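Local coordinates for sefir domain protein (Bacillus cereus F65185, PDB 5Y8E) that probably acts in bacterial signalling by associating with other SEFIR domains, as the related adaptor and receptor domains do in animals, at residues H3-Y8 against D59-I64; S9-D14 against D66-E71; E17-L22 against V34-W39; I103-E108 against L124-E129. All blocks are in the same frame, centred on the assembly; numbering follows the deposited sequence. Where two conformers were deposited one is given.

Contact 1: residues H3-Y8 against D59-I64; sequences HVFISY and DKVLVI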
# COMPACT_ATOMS: atom_id res chain seq x y z
N HIS A 3 -5.07 -4.42 -11.20
CA HIS A 3 -4.12 -3.32 -11.24
C HIS A 3 -3.82 -2.88 -9.82
O HIS A 3 -4.73 -2.49 -9.08
CB HIS A 3 -4.66 -2.16 -12.08
CG HIS A 3 -4.92 -2.52 -13.51
ND1 HIS A 3 -5.60 -1.69 -14.37
CD2 HIS A 3 -4.58 -3.62 -14.23
CE1 HIS A 3 -5.69 -2.27 -15.56
NE2 HIS A 3 -5.08 -3.44 -15.50
N VAL A 4 -2.55 -2.94 -9.46
CA VAL A 4 -2.13 -2.72 -8.08
C VAL A 4 -1.22 -1.49 -7.93
O VAL A 4 -0.14 -1.44 -8.53
CB VAL A 4 -1.38 -3.97 -7.55
CG1 VAL A 4 -0.89 -3.75 -6.14
CG2 VAL A 4 -2.28 -5.21 -7.64
N PHE A 5 -1.66 -0.50 -7.15
CA PHE A 5 -0.83 0.69 -6.86
C PHE A 5 -0.07 0.46 -5.56
O PHE A 5 -0.62 -0.08 -4.60
CB PHE A 5 -1.72 1.94 -6.76
CG PHE A 5 -1.00 3.17 -6.25
CD1 PHE A 5 0.14 3.65 -6.89
CD2 PHE A 5 -1.47 3.84 -5.13
CE1 PHE A 5 0.80 4.78 -6.42
CE2 PHE A 5 -0.82 4.97 -4.64
CZ PHE A 5 0.32 5.44 -5.29
N ILE A 6 1.20 0.85 -5.53
CA ILE A 6 1.99 0.74 -4.32
C ILE A 6 2.25 2.13 -3.74
O ILE A 6 2.95 2.95 -4.35
CB ILE A 6 3.32 -0.01 -4.55
CG1 ILE A 6 3.04 -1.41 -5.12
CG2 ILE A 6 4.14 -0.08 -3.26
CD1 ILE A 6 4.31 -2.25 -5.38
N SER A 7 1.66 2.38 -2.58
CA SER A 7 1.87 3.63 -1.86
C SER A 7 2.98 3.40 -0.84
O SER A 7 2.88 2.49 0.00
CB SER A 7 0.58 4.06 -1.16
OG SER A 7 0.75 5.25 -0.42
N TYR A 8 4.04 4.20 -0.91
CA TYR A 8 5.17 4.02 -0.00
C TYR A 8 5.94 5.31 0.17
O TYR A 8 5.75 6.27 -0.58
CB TYR A 8 6.10 2.89 -0.49
CG TYR A 8 6.91 3.21 -1.74
CD1 TYR A 8 6.29 3.32 -2.98
CD2 TYR A 8 8.29 3.35 -1.69
CE1 TYR A 8 7.01 3.59 -4.12
CE2 TYR A 8 9.03 3.62 -2.83
CZ TYR A 8 8.38 3.74 -4.05
OH TYR A 8 9.07 4.01 -5.20
N ASP A 59 -7.25 -1.42 -8.58
CA ASP A 59 -8.15 -2.37 -7.93
C ASP A 59 -7.73 -2.56 -6.48
O ASP A 59 -8.57 -2.65 -5.57
CB ASP A 59 -8.11 -3.72 -8.66
CG ASP A 59 -8.54 -3.61 -10.11
OD1 ASP A 59 -9.66 -3.13 -10.37
OD2 ASP A 59 -7.74 -4.00 -10.98
N LYS A 60 -6.42 -2.61 -6.25
CA LYS A 60 -5.88 -2.78 -4.91
C LYS A 60 -4.78 -1.76 -4.68
O LYS A 60 -4.06 -1.39 -5.61
CB LYS A 60 -5.33 -4.20 -4.72
CG LYS A 60 -6.38 -5.32 -4.79
CD LYS A 60 -7.34 -5.26 -3.61
CE LYS A 60 -8.15 -6.55 -3.44
NZ LYS A 60 -9.00 -6.82 -4.62
N VAL A 61 -4.65 -1.31 -3.43
CA VAL A 61 -3.61 -0.36 -3.07
C VAL A 61 -2.78 -0.96 -1.95
O VAL A 61 -3.28 -1.18 -0.84
CB VAL A 61 -4.21 0.98 -2.59
CG1 VAL A 61 -3.10 1.92 -2.11
CG2 VAL A 61 -5.02 1.65 -3.70
N LEU A 62 -1.51 -1.25 -2.23
CA LEU A 62 -0.63 -1.74 -1.17
C LEU A 62 -0.11 -0.53 -0.40
O LEU A 62 0.38 0.43 -1.01
CB LEU A 62 0.54 -2.52 -1.75
CG LEU A 62 0.20 -3.67 -2.71
CD1 LEU A 62 1.43 -4.54 -2.98
CD2 LEU A 62 -0.98 -4.51 -2.19
N VAL A 63 -0.24 -0.56 0.92
CA VAL A 63 0.26 0.54 1.73
C VAL A 63 1.46 0.02 2.48
O VAL A 63 1.33 -0.82 3.38
CB VAL A 63 -0.80 1.07 2.72
CG1 VAL A 63 -0.30 2.34 3.39
CG2 VAL A 63 -2.11 1.36 2.00
N ILE A 64 2.65 0.46 2.08
CA ILE A 64 3.88 -0.08 2.64
C ILE A 64 4.17 0.61 3.96
O ILE A 64 4.73 1.71 4.01
CB ILE A 64 5.07 0.05 1.67
CG1 ILE A 64 4.73 -0.55 0.31
CG2 ILE A 64 6.31 -0.61 2.28
CD1 ILE A 64 4.20 -1.99 0.36

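Contact 2: residues S9-D14 against D66-E71; sequences SWSSED and DKDYCE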
# COMPACT_ATOMS: atom_id res chain seq x y z
N SER A 9 6.79 5.35 1.18
CA SER A 9 7.63 6.52 1.41
C SER A 9 9.06 6.18 0.98
O SER A 9 9.48 5.03 1.10
CB SER A 9 7.61 6.91 2.89
OG SER A 9 8.48 8.00 3.13
N TRP A 10 9.80 7.17 0.49
CA TRP A 10 11.19 6.93 0.10
C TRP A 10 12.10 7.02 1.33
O TRP A 10 12.97 7.90 1.41
CB TRP A 10 11.63 7.93 -0.97
CG TRP A 10 11.09 7.63 -2.36
CD1 TRP A 10 9.98 6.90 -2.68
CD2 TRP A 10 11.67 8.05 -3.61
NE1 TRP A 10 9.81 6.86 -4.05
CE2 TRP A 10 10.84 7.55 -4.64
CE3 TRP A 10 12.79 8.81 -3.96
CZ2 TRP A 10 11.11 7.78 -6.00
CZ3 TRP A 10 13.06 9.04 -5.30
CH2 TRP A 10 12.22 8.53 -6.30
N SER A 11 11.91 6.10 2.26
CA SER A 11 12.57 6.15 3.56
C SER A 11 14.10 6.03 3.49
O SER A 11 14.82 6.65 4.28
CB SER A 11 12.02 5.04 4.46
OG SER A 11 10.61 5.06 4.47
N SER A 12 14.58 5.25 2.53
CA SER A 12 16.01 5.00 2.37
C SER A 12 16.20 4.35 1.01
O SER A 12 15.23 3.92 0.39
CB SER A 12 16.50 4.05 3.45
OG SER A 12 15.95 2.76 3.28
N GLU A 13 17.45 4.26 0.55
CA GLU A 13 17.68 3.60 -0.73
C GLU A 13 17.34 2.11 -0.66
O GLU A 13 16.78 1.55 -1.60
CB GLU A 13 19.12 3.82 -1.22
CG GLU A 13 19.42 5.28 -1.60
CD GLU A 13 18.47 5.84 -2.67
OE1 GLU A 13 17.87 5.05 -3.43
OE2 GLU A 13 18.34 7.08 -2.75
N ASP A 14 17.68 1.48 0.46
CA ASP A 14 17.37 0.07 0.66
C ASP A 14 15.87 -0.18 0.64
O ASP A 14 15.39 -1.18 0.11
CB ASP A 14 17.96 -0.45 1.97
CG ASP A 14 19.45 -0.65 1.90
OD1 ASP A 14 20.01 -0.63 0.78
OD2 ASP A 14 20.06 -0.86 2.97
N ASP A 66 6.19 0.93 6.73
CA ASP A 66 7.35 0.93 7.61
C ASP A 66 7.16 2.04 8.65
O ASP A 66 6.16 2.77 8.61
CB ASP A 66 8.67 1.06 6.83
CG ASP A 66 8.78 2.34 6.02
OD1 ASP A 66 7.76 3.04 5.79
OD2 ASP A 66 9.91 2.64 5.57
N LYS A 67 8.09 2.15 9.59
CA LYS A 67 7.96 3.13 10.66
C LYS A 67 7.85 4.55 10.10
O LYS A 67 7.03 5.35 10.57
CB LYS A 67 9.15 3.03 11.62
CG LYS A 67 9.17 4.11 12.69
CD LYS A 67 10.21 3.81 13.76
CE LYS A 67 9.54 3.22 15.00
NZ LYS A 67 10.52 2.70 16.00
N ASP A 68 8.66 4.84 9.09
CA ASP A 68 8.70 6.16 8.48
C ASP A 68 7.35 6.56 7.89
O ASP A 68 6.87 7.67 8.12
CB ASP A 68 9.77 6.21 7.39
CG ASP A 68 9.90 7.57 6.75
OD1 ASP A 68 10.33 8.52 7.45
OD2 ASP A 68 9.58 7.70 5.55
N TYR A 69 6.74 5.66 7.13
CA TYR A 69 5.47 5.96 6.48
C TYR A 69 4.43 6.29 7.53
O TYR A 69 3.70 7.27 7.43
CB TYR A 69 5.01 4.75 5.66
CG TYR A 69 3.82 5.00 4.77
CD1 TYR A 69 2.52 4.94 5.27
CD2 TYR A 69 3.98 5.29 3.42
CE1 TYR A 69 1.42 5.16 4.46
CE2 TYR A 69 2.88 5.51 2.59
CZ TYR A 69 1.61 5.45 3.13
OH TYR A 69 0.52 5.66 2.32
N CYS A 70 4.38 5.46 8.57
CA CYS A 70 3.39 5.58 9.64
C CYS A 70 3.54 6.88 10.42
O CYS A 70 2.56 7.56 10.72
CB CYS A 70 3.52 4.37 10.59
SG CYS A 70 2.28 4.26 11.91
N GLU A 71 4.78 7.21 10.77
CA GLU A 71 5.03 8.41 11.56
C GLU A 71 4.69 9.68 10.78
O GLU A 71 4.17 10.64 11.35
CB GLU A 71 6.48 8.42 12.09
CG GLU A 71 6.78 7.24 13.00
CD GLU A 71 7.97 7.47 13.92
OE1 GLU A 71 8.95 8.12 13.48
OE2 GLU A 71 7.93 6.99 15.07
O HOH W 1 6.97 3.08 2.96

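Contact 3: residues E17-L22 against V34-W39; sequences EWVLDL and VILDRW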
# COMPACT_ATOMS: atom_id res chain seq x y z
N GLU A 17 14.56 0.01 -2.83
CA GLU A 17 14.92 -1.22 -3.56
C GLU A 17 14.01 -2.38 -3.18
O GLU A 17 13.64 -3.19 -4.03
CB GLU A 17 16.40 -1.59 -3.35
CG GLU A 17 16.83 -2.81 -4.18
CD GLU A 17 18.27 -3.23 -3.96
OE1 GLU A 17 18.91 -2.72 -3.01
OE2 GLU A 17 18.76 -4.07 -4.74
N TRP A 18 13.65 -2.48 -1.90
CA TRP A 18 12.72 -3.52 -1.47
C TRP A 18 11.37 -3.37 -2.16
O TRP A 18 10.78 -4.35 -2.62
CB TRP A 18 12.56 -3.50 0.06
CG TRP A 18 11.70 -4.62 0.61
CD1 TRP A 18 12.13 -5.84 1.06
CD2 TRP A 18 10.28 -4.61 0.77
NE1 TRP A 18 11.05 -6.58 1.49
CE2 TRP A 18 9.91 -5.85 1.32
CE3 TRP A 18 9.28 -3.66 0.50
CZ2 TRP A 18 8.58 -6.17 1.61
CZ3 TRP A 18 7.96 -3.98 0.78
CH2 TRP A 18 7.62 -5.23 1.33
N VAL A 19 10.88 -2.14 -2.25
CA VAL A 19 9.60 -1.89 -2.90
C VAL A 19 9.70 -2.18 -4.41
O VAL A 19 8.80 -2.80 -4.99
CB VAL A 19 9.11 -0.45 -2.65
CG1 VAL A 19 7.87 -0.14 -3.49
CG2 VAL A 19 8.79 -0.26 -1.16
N LEU A 20 10.79 -1.74 -5.04
CA LEU A 20 11.03 -2.04 -6.45
C LEU A 20 11.09 -3.55 -6.71
O LEU A 20 10.49 -4.04 -7.68
CB LEU A 20 12.31 -1.36 -6.93
CG LEU A 20 12.69 -1.58 -8.40
CD1 LEU A 20 11.64 -0.97 -9.32
CD2 LEU A 20 14.07 -1.02 -8.72
N ASP A 21 11.79 -4.28 -5.85
CA ASP A 21 11.88 -5.73 -5.98
C ASP A 21 10.50 -6.37 -5.87
O ASP A 21 10.18 -7.32 -6.59
CB ASP A 21 12.80 -6.33 -4.90
CG ASP A 21 14.27 -6.04 -5.13
OD1 ASP A 21 14.66 -5.60 -6.24
OD2 ASP A 21 15.06 -6.27 -4.19
N LEU A 22 9.68 -5.85 -4.96
CA LEU A 22 8.31 -6.35 -4.77
C LEU A 22 7.45 -6.08 -5.99
O LEU A 22 6.71 -6.95 -6.45
CB LEU A 22 7.67 -5.72 -3.53
CG LEU A 22 6.29 -6.30 -3.21
CD1 LEU A 22 6.44 -7.76 -2.78
CD2 LEU A 22 5.61 -5.49 -2.13
N VAL A 34 1.33 -3.51 -12.03
CA VAL A 34 1.70 -2.67 -10.90
C VAL A 34 1.88 -1.22 -11.34
O VAL A 34 2.56 -0.94 -12.34
CB VAL A 34 2.96 -3.18 -10.15
CG1 VAL A 34 3.41 -2.19 -9.09
CG2 VAL A 34 2.69 -4.53 -9.52
N ILE A 35 1.24 -0.32 -10.61
CA ILE A 35 1.43 1.11 -10.78
C ILE A 35 2.47 1.60 -9.78
O ILE A 35 2.22 1.64 -8.57
CB ILE A 35 0.10 1.89 -10.57
CG1 ILE A 35 -0.99 1.34 -11.49
CG2 ILE A 35 0.32 3.38 -10.80
CD1 ILE A 35 -2.41 1.86 -11.18
N LEU A 36 3.64 1.98 -10.29
CA LEU A 36 4.77 2.37 -9.45
C LEU A 36 5.32 3.72 -9.90
O LEU A 36 5.58 3.93 -11.09
CB LEU A 36 5.88 1.31 -9.51
CG LEU A 36 7.09 1.53 -8.58
CD1 LEU A 36 6.66 1.46 -7.11
CD2 LEU A 36 8.18 0.51 -8.88
N ASP A 37 5.52 4.64 -8.95
CA ASP A 37 5.98 5.99 -9.26
C ASP A 37 7.24 6.04 -10.13
O ASP A 37 7.32 6.83 -11.08
CB ASP A 37 6.17 6.82 -7.97
CG ASP A 37 7.13 6.17 -6.97
OD1 ASP A 37 7.63 5.04 -7.20
OD2 ASP A 37 7.39 6.80 -5.92
N ARG A 38 8.21 5.19 -9.84
CA ARG A 38 9.47 5.27 -10.56
C ARG A 38 9.39 4.82 -12.02
O ARG A 38 10.13 5.31 -12.87
CB ARG A 38 10.56 4.54 -9.79
CG ARG A 38 10.75 5.16 -8.42
CD ARG A 38 11.68 4.35 -7.58
NE ARG A 38 13.03 4.33 -8.13
CZ ARG A 38 13.97 3.50 -7.71
NH1 ARG A 38 13.69 2.63 -6.76
NH2 ARG A 38 15.19 3.54 -8.24
N TRP A 39 8.45 3.92 -12.30
CA TRP A 39 8.23 3.46 -13.67
C TRP A 39 7.52 4.54 -14.48
O TRP A 39 7.55 4.51 -15.72
CB TRP A 39 7.42 2.16 -13.69
CG TRP A 39 8.22 0.97 -13.22
CD1 TRP A 39 9.59 0.87 -13.15
CD2 TRP A 39 7.70 -0.29 -12.76
NE1 TRP A 39 9.94 -0.38 -12.68
CE2 TRP A 39 8.81 -1.10 -12.43
CE3 TRP A 39 6.41 -0.80 -12.60
CZ2 TRP A 39 8.65 -2.41 -11.94
CZ3 TRP A 39 6.26 -2.09 -12.11
CH2 TRP A 39 7.37 -2.88 -11.79

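Contact 4: residues I103-E108 against L124-E129; sequences ISLGEE and LGWNYE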
# COMPACT_ATOMS: atom_id res chain seq x y z
N ILE A 103 0.69 -3.42 4.45
CA ILE A 103 1.74 -4.38 4.78
C ILE A 103 2.63 -3.74 5.84
O ILE A 103 3.29 -2.73 5.58
CB ILE A 103 2.60 -4.73 3.55
CG1 ILE A 103 1.73 -5.21 2.38
CG2 ILE A 103 3.65 -5.79 3.91
CD1 ILE A 103 2.51 -5.39 1.07
N SER A 104 2.64 -4.31 7.04
CA SER A 104 3.45 -3.78 8.13
C SER A 104 4.85 -4.36 8.11
O SER A 104 5.03 -5.59 8.18
CB SER A 104 2.79 -4.05 9.49
OG SER A 104 3.49 -3.39 10.54
N LEU A 105 5.84 -3.49 8.00
CA LEU A 105 7.23 -3.91 8.01
C LEU A 105 7.76 -3.70 9.41
O LEU A 105 8.26 -2.62 9.74
CB LEU A 105 8.05 -3.11 7.00
CG LEU A 105 7.55 -3.16 5.56
CD1 LEU A 105 8.55 -2.50 4.62
CD2 LEU A 105 7.28 -4.59 5.14
N GLY A 106 7.62 -4.72 10.25
CA GLY A 106 8.03 -4.59 11.64
C GLY A 106 6.89 -4.11 12.52
O GLY A 106 5.75 -3.96 12.07
N GLU A 107 7.21 -3.85 13.78
CA GLU A 107 6.20 -3.48 14.76
C GLU A 107 6.81 -2.69 15.90
O GLU A 107 8.04 -2.64 16.06
CB GLU A 107 5.53 -4.74 15.31
CG GLU A 107 6.49 -5.66 16.05
CD GLU A 107 5.80 -6.84 16.69
OE1 GLU A 107 5.59 -6.80 17.92
OE2 GLU A 107 5.46 -7.79 15.97
N GLU A 108 5.95 -2.08 16.71
CA GLU A 108 6.39 -1.28 17.84
C GLU A 108 5.37 -1.40 18.96
O GLU A 108 4.16 -1.32 18.70
CB GLU A 108 6.54 0.18 17.40
CG GLU A 108 7.21 1.08 18.41
CD GLU A 108 7.56 2.44 17.83
OE1 GLU A 108 6.67 3.08 17.22
OE2 GLU A 108 8.72 2.86 17.97
N LEU A 124 -1.21 -6.95 6.67
CA LEU A 124 -0.37 -8.13 6.51
C LEU A 124 0.92 -7.85 7.24
O LEU A 124 1.70 -6.98 6.85
CB LEU A 124 -0.09 -8.40 5.03
CG LEU A 124 0.92 -9.51 4.70
CD1 LEU A 124 0.45 -10.82 5.28
CD2 LEU A 124 1.11 -9.62 3.20
N GLY A 125 1.14 -8.57 8.34
CA GLY A 125 2.39 -8.47 9.07
C GLY A 125 3.47 -9.21 8.32
O GLY A 125 3.48 -10.45 8.30
N TRP A 126 4.38 -8.48 7.69
CA TRP A 126 5.43 -9.11 6.90
C TRP A 126 6.37 -9.94 7.76
O TRP A 126 6.88 -9.48 8.78
CB TRP A 126 6.22 -8.05 6.12
CG TRP A 126 7.03 -8.61 4.99
CD1 TRP A 126 8.39 -8.81 4.98
CD2 TRP A 126 6.55 -9.05 3.72
NE1 TRP A 126 8.77 -9.35 3.77
CE2 TRP A 126 7.66 -9.50 2.98
CE3 TRP A 126 5.28 -9.10 3.13
CZ2 TRP A 126 7.54 -9.99 1.68
CZ3 TRP A 126 5.16 -9.59 1.84
CH2 TRP A 126 6.28 -10.03 1.13
N ASN A 127 6.56 -11.19 7.37
CA ASN A 127 7.45 -12.08 8.11
C ASN A 127 8.76 -12.25 7.35
O ASN A 127 8.83 -13.01 6.37
CB ASN A 127 6.77 -13.43 8.35
CG ASN A 127 7.58 -14.33 9.28
OD1 ASN A 127 8.71 -14.00 9.63
ND2 ASN A 127 7.01 -15.46 9.67
N TYR A 128 9.79 -11.55 7.80
CA TYR A 128 11.09 -11.61 7.13
C TYR A 128 11.74 -12.99 7.25
O TYR A 128 12.67 -13.30 6.51
CB TYR A 128 12.03 -10.53 7.66
CG TYR A 128 11.65 -9.12 7.26
CD1 TYR A 128 11.95 -8.64 5.99
CD2 TYR A 128 11.00 -8.27 8.15
CE1 TYR A 128 11.62 -7.35 5.61
CE2 TYR A 128 10.66 -6.98 7.78
CZ TYR A 128 10.97 -6.53 6.51
OH TYR A 128 10.64 -5.24 6.14
N GLU A 129 11.26 -13.79 8.20
CA GLU A 129 11.79 -15.14 8.40
C GLU A 129 11.02 -16.20 7.61
O GLU A 129 11.38 -17.38 7.62
CB GLU A 129 11.77 -15.50 9.89
CG GLU A 129 12.32 -14.40 10.79
CD GLU A 129 13.71 -13.92 10.39
OE1 GLU A 129 14.57 -14.75 10.04
OE2 GLU A 129 13.93 -12.69 10.42
O HOH W 2 6.88 -7.33 10.09

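Contact 1: residues H3-Y8 against D59-I64
Phe5 and Ser7 each spend both backbone polar atoms on strand 60-64. Phe5 N reaches Lys60 O at 3.0 Å and Phe5 O accepts from Leu62 N; Ser7 N then bonds Leu62 O at 2.8 Å, and Ser7 O takes Ile64 N. This alternation is the parallel beta ladder, and the short strand axes agree, 4.7 Å apart and 22° from aligned. At the start of the ladder His3 O is shared by Asp59 N and Lys60 N. Asp59 returns a side-chain bond: with CG turned anti to its carbonyl carbon (chi1 -60°), its OD2 meets His3 N at 2.7 Å through the anti lone pair, almost straight at 174°.

On the face of Val4, Ile6 and Leu62, Val4 CG1 lies against Leu62 CG at 3.6 Å. Ile64 turns toward the partner strand, and its CG1 meets Ile6 CG2 at 3.6 Å. On the other face Phe5 and Val61 lie alongside, CD2 to CG1 at 3.9 Å. Ser7 OG hydrogen-bonds Tyr69 OH there. Helix 13-29 packs on Ile6, Leu62 and Ile64, helix 47-57 packs on Phe5 and Val61, and strands 33-35 and 100-108 flank the pair in the sheet.

Contact 2: residues S9-D14 against D66-E71
The Tyr69 ring turns its edge to Ser9: CD2 is 3.6 Å from Ser9 N, which lies in the ring plane, and 4.0 Å from Ser9 CB. The contact is built round a helix N-cap, Asp66, which heads helix 67-75 directly after strand 60-65; facing it is the loop that leads from strand 3-7 into helix 13-29. Asp66 CG sits between its own backbone N and carbonyl carbon (chi1 61°), which folds the carboxylate back over the first turn. There OD1 accepts from Tyr69 N at 3.1 Å, approached from above the carboxylate plane.

Two serines of the loop address the carboxylates of this helix start. Ser9 OG donates to Asp68 OD2 at 2.7 Å, nearly in line with the C-O bond. Ser11 OG lies between two acids, 2.7 Å from Asp66 OD2 and 3.0 Å from Asp68 OD2, and has a single proton to offer, so it cannot serve both at once. Hydroxyl donors and the helix N-terminus together would be expected to favour the charged form of these acids. Tyr69 is anchored separately, its OH bonding Ser7 OG and Ile87 N, which is consistent with the ring being held edge-on beside Ser9. One water completes the join: it accepts from Ser9 N at 2.9 Å and donates to Asp66 OD1 at 2.9 Å, giving that oxygen a second partner besides Tyr69 N.

Contact 3: residues E17-L22 against V34-W39
Leu20 and Leu36 meet at about a right angle, Leu20 CD1 touching Leu36 CD2 at 3.8 Å. The pair belongs to the beta-alpha-beta crossover formed by strand 3-7, helix 13-29 and strand 33-35, and it packs the helix onto the turn in which the second strand ends. Every contact between the two segments is van der Waals in kind, with apolar carbons at the centre and a few nitrogen atoms at the margin.

The tight part is this leucine pair, together with the indole beside it. Leu36 CD2 lies over the centre of the Trp39 ring, 3.9 Å above its plane, while Leu20 CD1 reaches the pyrrole nitrogen of the same indole obliquely, 3.8 Å from Trp39 NE1. A chi1 of 180° carries Leu20 CG toward the turn, and chi2 of 64° splits the methyls, CD1 to Leu36 and Trp39, CD2 to Arg38. On the buried side Val19 CG1 meets Leu36 CD1 at 4.1 Å, and both residues also rest on Tyr8; Ile6 of strand 3-7 backs Val19.

The solvent side is looser in the sense of being less enclosed. The outward part of Trp39 is exposed, and Leu20, Arg38 and Trp39 all touch a neighbouring molecule in the crystal. Arg38 passes across Leu20 at about a right angle, its NH1 no nearer than 4.2 Å to Leu20 CD2. Behind them the turn is tethered by the buried Asp37, whose OD1 accepts from Tyr8 OH and whose OD2 accepts from Trp10 NE1. The other margin of the Trp39 indole is marked by Val34 O, which lies at the ring edge and in its plane.

Contact 4: residues I103-E108 against L124-E129
Trp126 and Tyr128, the two rings that Leu105 touches, are set edge to face: Trp126 CD1 stands 3.5 Å above the centre of the Tyr128 ring, and Tyr128 CG lies at the Trp126 edge, in the indole plane. Trp126 has a further edge-to-face partner in Trp18 of helix 13-29. Leu105 CD2 touches Trp126 CB at 3.7 Å, the two side chains pointing the same way, whereas Tyr128 crosses Leu105 at about a right angle and brings its OH to 3.5 Å from Leu105 CB. Further along the indole, Ile103 CG2 rests 3.8 Å from Trp126 CE3.

Beneath the side chains runs a short parallel beta pairing, in which strand 124-125 adds to the sheet beside strand 100-108. Ser104 N donates to Leu124 O at 2.8 Å, tilted 31° from the carbonyl plane, and Trp126 N returns to Ser104 O at 3.0 Å, this time within that plane. Past Ser104 the two segments part, and a water fills in: it donates to Ser104 O and accepts from Gly106 N at 2.7 Å. Leu124 and Ile103 both touch Leu138 of helix 131-143. Within 124-129, Asn127 forms an Asx turn, its OD1 accepting from Glu129 N at 2.9 Å from above the amide plane.

Contact 1 is the buried core, about 4 Å from the chain centre, whereas contacts 2, 3 and 4 have centres 11 to 13 Å out and are only partly buried. Contacts 1 and 4 are both parallel strand pairs of one sheet, joined where Val63 O bonds Ile103 N; contact 1 has a full ladder, contact 4 a short one finished by water and aromatic packing. Contact 2 is polar, hydroxyls on carboxylates, and follows directly from the ends of the strands in contact 1, to which Tyr69 ties it. Contact 3 is apolar and shares helix 13-29 with contact 2; Trp10 bonding Asp37 links those two, and Lys67 with Glu108 salt-bridges contacts 2 and 4.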